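Local structure of fatty acid amide hydrolase (Candida albicans, 6KVR) at residues L352-P357 and E512-Y517. The protein probably hydrolyses monocarboxylic acid amides to the free carboxylates and ammonium. Residues are numbered along the deposited sequence; the frame is centred on the assembly and turned at random.
Sequences LVRVSP and EEDTKY
R354 lays its side chain along one face of the Y517 ring, the two running past each other in opposite directions, so that the guanidinium lies toward the CB end of the tyrosine and CB of R354 sits near the hydroxyl. The guanidinium and ring planes are 15° apart, a nearly parallel offset stack with cation-pi character: CZ of R354 is 4.0 Å from the Y517 ring centroid but well off its normal. The centre of the ring is taken instead by a methylene, with R354 CD 3.9 Å above the centroid in a CH-pi contact. The arginine runs extended through its first two torsions and then bends at chi3 (61°), which brings the guanidinium flat over the CG and CD2 side of the ring.

Over the CB end of the tyrosine, NH1 of R354 donates to the backbone O of D514 at 3.2 Å, with an N-H...O angle of 152°. D514 O also accepts a hydrogen bond from Y517 N, at 3.1 Å, from the opposite face of its plane. Two waters lie at the guanidinium edge: one links NH1 to D514 OD1, the other NH2 to D514 O. The D514 carboxylate is also hydrogen-bonded by T511 N and salt-bridged to R360, while N528 accepts a hydrogen bond from R354 NE and E524 is hydrogen-bonded to both R354 N and the Y517 hydroxyl. This arginine-tyrosine cation-pi stack joins, at the amidase fold's surface and away from the predicted catalytic residues, the loop before helix 357-372 to the short helix 512-515 and the turn that follows it.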
loop_
_atom_site.group_PDB
_atom_site.type_symbol
_atom_site.label_atom_id
_atom_site.label_comp_id
_atom_site.label_asym_id
_atom_site.label_seq_id
_atom_site.Cartn_x
_atom_site.Cartn_y
_atom_site.Cartn_z
ATOM N N LEU A 352 21.003 -7.224 18.756
ATOM C CA LEU A 352 21.566 -5.882 18.835
ATOM C C LEU A 352 21.786 -5.414 20.264
ATOM O O LEU A 352 22.897 -5.009 20.614
ATOM C CB LEU A 352 20.657 -4.880 18.101
ATOM C CG LEU A 352 20.329 -5.313 16.675
ATOM C CD1 LEU A 352 19.463 -4.290 15.986
ATOM C CD2 LEU A 352 21.616 -5.556 15.888
ATOM N N VAL A 353 20.748 -5.443 21.101
ATOM C CA VAL A 353 20.819 -4.916 22.455
ATOM C C VAL A 353 20.210 -5.940 23.410
ATOM O O VAL A 353 19.009 -6.233 23.337
ATOM C CB VAL A 353 20.115 -3.551 22.588
ATOM C CG1 VAL A 353 20.227 -3.024 24.021
ATOM C CG2 VAL A 353 20.707 -2.524 21.599
ATOM N N ARG A 354 21.037 -6.449 24.320
ATOM C CA ARG A 354 20.595 -7.364 25.361
ATOM C C ARG A 354 19.533 -6.708 26.239
ATOM O O ARG A 354 19.599 -5.511 26.532
ATOM C CB ARG A 354 21.815 -7.785 26.191
ATOM C CG ARG A 354 21.524 -8.591 27.452
ATOM C CD ARG A 354 22.795 -8.830 28.263
ATOM N NE ARG A 354 23.411 -7.588 28.721
ATOM C CZ ARG A 354 24.363 -7.524 29.645
ATOM N NH1 ARG A 354 24.811 -8.614 30.251
ATOM N NH2 ARG A 354 24.877 -6.338 29.972
ATOM N N VAL A 355 18.533 -7.498 26.652
ATOM C CA VAL A 355 17.457 -6.978 27.486
ATOM C C VAL A 355 17.882 -7.081 28.944
ATOM O O VAL A 355 18.774 -7.856 29.302
ATOM C CB VAL A 355 16.102 -7.696 27.242
ATOM C CG1 VAL A 355 15.681 -7.577 25.786
ATOM C CG2 VAL A 355 16.155 -9.169 27.663
ATOM N N SER A 356 17.243 -6.265 29.787
ATOM C CA SER A 356 17.552 -6.177 31.204
ATOM C C SER A 356 16.823 -7.272 31.982
ATOM O O SER A 356 15.905 -7.906 31.460
ATOM C CB SER A 356 17.178 -4.787 31.715
ATOM O OG SER A 356 15.786 -4.711 31.964
ATOM N N PRO A 357 17.207 -7.504 33.241
ATOM C CA PRO A 357 16.697 -8.670 33.990
ATOM C C PRO A 357 15.179 -8.756 34.057
ATOM O O PRO A 357 14.638 -9.858 33.887
ATOM C CB PRO A 357 17.315 -8.484 35.381
ATOM C CG PRO A 357 18.662 -7.891 35.058
ATOM C CD PRO A 357 18.397 -6.929 33.907
ATOM N N GLU A 512 26.247 -12.730 37.945
ATOM C CA GLU A 512 27.698 -12.682 37.796
ATOM C C GLU A 512 28.113 -13.089 36.391
ATOM O O GLU A 512 29.079 -12.549 35.841
ATOM C CB GLU A 512 28.370 -13.578 38.840
ATOM C CG GLU A 512 29.877 -13.344 39.023
ATOM C CD GLU A 512 30.212 -12.082 39.814
ATOM O OE1 GLU A 512 29.583 -11.022 39.589
ATOM O OE2 GLU A 512 31.106 -12.155 40.682
ATOM N N GLU A 513 27.386 -14.029 35.790
ATOM C CA GLU A 513 27.588 -14.314 34.377
ATOM C C GLU A 513 27.257 -13.095 33.518
ATOM O O GLU A 513 27.919 -12.848 32.506
ATOM C CB GLU A 513 26.739 -15.513 33.959
ATOM C CG GLU A 513 27.054 -16.051 32.559
ATOM C CD GLU A 513 28.509 -16.506 32.404
ATOM O OE1 GLU A 513 29.090 -17.026 33.393
ATOM O OE2 GLU A 513 29.065 -16.364 31.287
ATOM N N ASP A 514 26.240 -12.318 33.901
ATOM C CA ASP A 514 25.920 -11.115 33.136
ATOM C C ASP A 514 27.075 -10.119 33.148
ATOM O O ASP A 514 27.267 -9.396 32.166
ATOM C CB ASP A 514 24.650 -10.443 33.674
ATOM C CG ASP A 514 23.375 -11.245 33.388
ATOM O OD1 ASP A 514 23.305 -11.950 32.360
ATOM O OD2 ASP A 514 22.430 -11.176 34.205
ATOM N N THR A 515 27.854 -10.058 34.240
ATOM C CA THR A 515 28.847 -8.987 34.360
ATOM C C THR A 515 30.036 -9.192 33.436
ATOM O O THR A 515 30.789 -8.241 33.201
ATOM C CB THR A 515 29.346 -8.826 35.819
ATOM O OG1 THR A 515 29.815 -10.081 36.323
ATOM C CG2 THR A 515 28.244 -8.328 36.734
ATOM N N LYS A 516 30.213 -10.389 32.889
ATOM C CA LYS A 516 31.266 -10.637 31.915
ATOM C C LYS A 516 30.749 -10.591 30.480
ATOM O O LYS A 516 31.410 -11.098 29.568
ATOM C CB LYS A 516 31.943 -11.974 32.198
ATOM C CG LYS A 516 30.946 -13.014 32.595
ATOM C CD LYS A 516 31.406 -13.880 33.757
ATOM C CE LYS A 516 32.192 -15.102 33.279
ATOM N NZ LYS A 516 32.577 -15.976 34.420
ATOM N N TYR A 517 29.609 -9.944 30.255
ATOM C CA TYR A 517 29.112 -9.713 28.908
ATOM C C TYR A 517 30.045 -8.775 28.141
ATOM O O TYR A 517 30.568 -7.797 28.688
ATOM C CB TYR A 517 27.696 -9.138 28.991
ATOM C CG TYR A 517 26.953 -9.059 27.679
ATOM C CD1 TYR A 517 26.483 -10.210 27.045
ATOM C CD2 TYR A 517 26.702 -7.830 27.083
ATOM C CE1 TYR A 517 25.794 -10.135 25.837
ATOM C CE2 TYR A 517 26.010 -7.739 25.885
ATOM C CZ TYR A 517 25.559 -8.890 25.267
ATOM O OH TYR A 517 24.884 -8.777 24.076
HETATM O O HOH W 1 23.968 -11.448 29.982
HETATM O O HOH W 2 27.111 -6.218 32.065
#